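Transketolase (Campylobacter jejuni, PDB 3L84) belongs to the transketolase family, whose members are built from thiamine diphosphate-binding, pyrimidine-binding and C-terminal domains. Local coordinates at residues L136-L141 against K307-K313. Residues are numbered along the deposited sequence; the frame is centred on the assembly and turned at random.
Sequences LLGSDL and KLEKSAK
Two lysines of 307-313 reach across to backbone carbonyls of 136-141 and show how ammonium groups can meet a chain leaving a helix: Lys313 at Leu136 O near the C-terminal end of helix 118-137, Lys307 at Asp140 O in the loop that follows. Lys307 NZ donates to Asp140 O at 3.0 Å, lying in the carbonyl plane on a lone pair, with a C=O...N angle of 121°. A bend in the lysine chain at chi3 (101°) brings the amine round to this oxygen. The second grip is looser: Lys313 NZ makes a weak bond of 3.4 Å to Leu136 O, and a water that donates to the same oxygen also accepts weakly from the amine. Lys313 turns at chi2 (-60°), and its CG passes 3.3 Å from Leu137 O on the way.

Between these polar ends sits Leu141. One methyl, CD2, rests 3.6 Å from the backbone Leu308 N; the other, CD1, meets Leu308 CD1. In the conformer modelled here, Ser311 OG accepts from Lys313 N in an ST turn, which lies in the link between helices 293-310 and 314-321. Leu137 CD2 adds a lighter touch on Lys313 CB, and its side chain also packs on Leu316.

The contact thus joins two helix ends within the thiamine diphosphate-binding region, about 29 Å from the chain centre to the contact centre. Both lysine bonds, the ordinary and the weak, end on main-chain oxygens, so the polar part probably follows the backbone path more than side-chain identity in 136-141, with buried Leu141 filling the middle.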
ATOM      1  N   LEU A 136      21.911  22.421  -8.965  1.00  7.77           N
ATOM      2  CA  LEU A 136      21.875  23.672  -8.234  1.00  7.44           C
ATOM      3  C   LEU A 136      23.252  24.200  -7.843  1.00  8.45           C
ATOM      4  O   LEU A 136      23.500  25.408  -7.933  1.00  9.93           O
ATOM      5  CB  LEU A 136      21.045  23.469  -6.966  1.00  8.22           C
ATOM      6  CG  LEU A 136      19.547  23.265  -7.163  1.00  9.49           C
ATOM      7  CD1 LEU A 136      18.910  22.992  -5.804  1.00 12.26           C
ATOM      8  CD2 LEU A 136      18.886  24.473  -7.835  1.00 13.03           C
ATOM      9  N   LEU A 137      24.138  23.310  -7.396  1.00  7.64           N
ATOM     10  CA  LEU A 137      25.413  23.697  -6.779  1.00  8.63           C
ATOM     11  C   LEU A 137      26.651  23.464  -7.642  1.00  8.42           C
ATOM     12  O   LEU A 137      27.734  23.963  -7.313  1.00  9.29           O
ATOM     13  CB  LEU A 137      25.604  22.931  -5.462  1.00  7.87           C
ATOM     14  CG  LEU A 137      24.511  23.171  -4.442  1.00  8.09           C
ATOM     15  CD1 LEU A 137      24.659  22.239  -3.241  1.00  9.10           C
ATOM     16  CD2 LEU A 137      24.458  24.643  -3.993  1.00  9.18           C
ATOM     17  N   GLY A 138      26.499  22.725  -8.733  1.00  8.35           N
ATOM     18  CA  GLY A 138      27.582  22.400  -9.640  1.00  8.43           C
ATOM     19  C   GLY A 138      28.241  21.075  -9.390  1.00  9.72           C
ATOM     20  O   GLY A 138      28.303  20.591  -8.256  1.00  8.75           O
ATOM     21  N   SER A 139      28.808  20.491 -10.448  1.00 11.93           N
ATOM     22  CA  SER A 139      29.565  19.235 -10.321  1.00 13.66           C
ATOM     23  C   SER A 139      30.864  19.361  -9.543  1.00 12.87           C
ATOM     24  O   SER A 139      31.371  18.345  -9.064  1.00 13.02           O
ATOM     25  CB  SER A 139      29.835  18.619 -11.693  1.00 15.54           C
ATOM     26  OG  SER A 139      30.578  19.493 -12.490  1.00 18.26           O
ATOM     27  N   ASP A 140      31.369  20.586  -9.365  1.00 12.61           N
ATOM     28  CA  ASP A 140      32.523  20.824  -8.495  0.50 12.95           C
ATOM     29  C   ASP A 140      32.176  20.520  -7.036  1.00 12.19           C
ATOM     30  O   ASP A 140      33.035  20.143  -6.239  1.00 12.70           O
ATOM     31  CB  ASP A 140      33.003  22.283  -8.572  0.50 13.76           C
ATOM     32  CG  ASP A 140      33.679  22.629  -9.887  0.50 16.00           C
ATOM     33  OD1 ASP A 140      34.197  21.716 -10.571  0.50 19.31           O
ATOM     34  OD2 ASP A 140      33.712  23.840 -10.213  0.50 18.73           O
ATOM     35  N   LEU A 141      30.912  20.707  -6.665  1.00  9.73           N
ATOM     36  CA  LEU A 141      30.494  20.565  -5.273  1.00  8.89           C
ATOM     37  C   LEU A 141      29.719  19.272  -4.985  1.00  8.70           C
ATOM     38  O   LEU A 141      29.659  18.812  -3.840  1.00  9.35           O
ATOM     39  CB  LEU A 141      29.635  21.751  -4.847  1.00  9.35           C
ATOM     40  CG  LEU A 141      30.351  23.093  -4.771  1.00  8.76           C
ATOM     41  CD1 LEU A 141      29.413  24.188  -4.237  1.00  9.79           C
ATOM     42  CD2 LEU A 141      31.648  22.992  -3.948  1.00 12.05           C
ATOM     43  N   LYS A 307      36.634  23.835  -1.812  1.00  8.26           N
ATOM     44  CA  LYS A 307      35.896  24.040  -3.074  1.00  8.86           C
ATOM     45  C   LYS A 307      34.680  24.895  -2.865  1.00  8.65           C
ATOM     46  O   LYS A 307      34.387  25.757  -3.698  1.00  8.59           O
ATOM     47  CB  LYS A 307      35.487  22.694  -3.691  1.00  9.02           C
ATOM     48  CG  LYS A 307      36.693  21.850  -4.170  1.00 11.02           C
ATOM     49  CD  LYS A 307      36.235  20.586  -4.900  1.00 14.41           C
ATOM     50  CE  LYS A 307      36.320  20.727  -6.400  1.00 20.16           C
ATOM     51  NZ  LYS A 307      35.776  19.523  -7.157  1.00 23.94           N
ATOM     52  N   LEU A 308      33.964  24.680  -1.759  1.00  8.78           N
ATOM     53  CA  LEU A 308      32.794  25.514  -1.478  1.00  9.85           C
ATOM     54  C   LEU A 308      33.175  26.969  -1.328  1.00  9.80           C
ATOM     55  O   LEU A 308      32.534  27.854  -1.870  1.00 10.49           O
ATOM     56  CB  LEU A 308      32.101  25.023  -0.205  1.00 10.28           C
ATOM     57  CG  LEU A 308      30.928  25.847   0.335  1.00 10.49           C
ATOM     58  CD1 LEU A 308      29.798  25.895  -0.705  1.00 10.00           C
ATOM     59  CD2 LEU A 308      30.460  25.278   1.673  1.00 10.89           C
ATOM     60  N   GLU A 309      34.287  27.234  -0.639  1.00  9.85           N
ATOM     61  CA  GLU A 309      34.716  28.597  -0.413  1.00 11.64           C
ATOM     62  C   GLU A 309      35.063  29.306  -1.720  1.00 12.16           C
ATOM     63  O   GLU A 309      34.777  30.508  -1.848  1.00 13.30           O
ATOM     64  CB  GLU A 309      35.877  28.584   0.574  1.00 11.99           C
ATOM     65  CG  GLU A 309      36.540  29.924   0.855  1.00 14.07           C
ATOM     66  CD  GLU A 309      35.607  31.011   1.375  1.00 18.64           C
ATOM     67  OE1 GLU A 309      34.515  30.720   1.915  1.00 21.28           O
ATOM     68  OE2 GLU A 309      36.006  32.190   1.256  1.00 23.15           O
ATOM     69  N   LYS A 310      35.646  28.569  -2.681  1.00 13.47           N
ATOM     70  CA  LYS A 310      35.948  29.121  -4.021  1.00 15.20           C
ATOM     71  C   LYS A 310      34.741  29.263  -4.938  1.00 14.59           C
ATOM     72  O   LYS A 310      34.818  29.951  -5.962  1.00 15.62           O
ATOM     73  CB  LYS A 310      36.985  28.234  -4.740  1.00 15.71           C
ATOM     74  CG  LYS A 310      38.411  28.489  -4.338  1.00 21.36           C
ATOM     75  CD  LYS A 310      39.418  27.518  -5.004  1.00 25.15           C
ATOM     76  CE  LYS A 310      39.194  27.285  -6.513  1.00 27.51           C
ATOM     77  NZ  LYS A 310      40.391  26.642  -7.204  1.00 29.72           N
ATOM     78  N   SER A 311      33.630  28.610  -4.602  1.00 13.68           N
ATOM     79  CA  SER A 311      32.439  28.529  -5.461  0.50 14.20           C
ATOM     80  C   SER A 311      31.723  29.862  -5.485  1.00 14.41           C
ATOM     81  O   SER A 311      32.012  30.751  -4.638  1.00 17.84           O
ATOM     82  CB  SER A 311      31.479  27.418  -4.955  0.50 13.46           C
ATOM     83  OG  SER A 311      30.213  27.337  -5.636  0.50 15.39           O
ATOM     84  N   ALA A 312      30.816  29.998  -6.443  1.00 13.25           N
ATOM     85  CA  ALA A 312      29.869  31.097  -6.510  1.00 12.88           C
ATOM     86  C   ALA A 312      28.520  30.680  -5.909  1.00 12.40           C
ATOM     87  O   ALA A 312      27.524  31.376  -6.047  1.00 12.64           O
ATOM     88  CB  ALA A 312      29.683  31.537  -7.950  1.00 14.38           C
ATOM     89  N   LYS A 313      28.512  29.541  -5.228  1.00 12.40           N
ATOM     90  CA  LYS A 313      27.279  28.940  -4.710  1.00 12.64           C
ATOM     91  C   LYS A 313      27.102  29.073  -3.207  1.00 12.20           C
ATOM     92  O   LYS A 313      26.139  28.487  -2.651  1.00 11.29           O
ATOM     93  CB  LYS A 313      27.252  27.440  -5.026  1.00 14.26           C
ATOM     94  CG  LYS A 313      27.395  27.113  -6.479  1.00 15.84           C
ATOM     95  CD  LYS A 313      26.311  27.694  -7.297  1.00 18.18           C
ATOM     96  CE  LYS A 313      26.393  27.272  -8.756  1.00 21.86           C
ATOM     97  NZ  LYS A 313      25.251  27.844  -9.522  1.00 23.06           N
TER
HETATM   98  O   HOH W   1      21.982  27.267  -9.262  1.00 20.99           O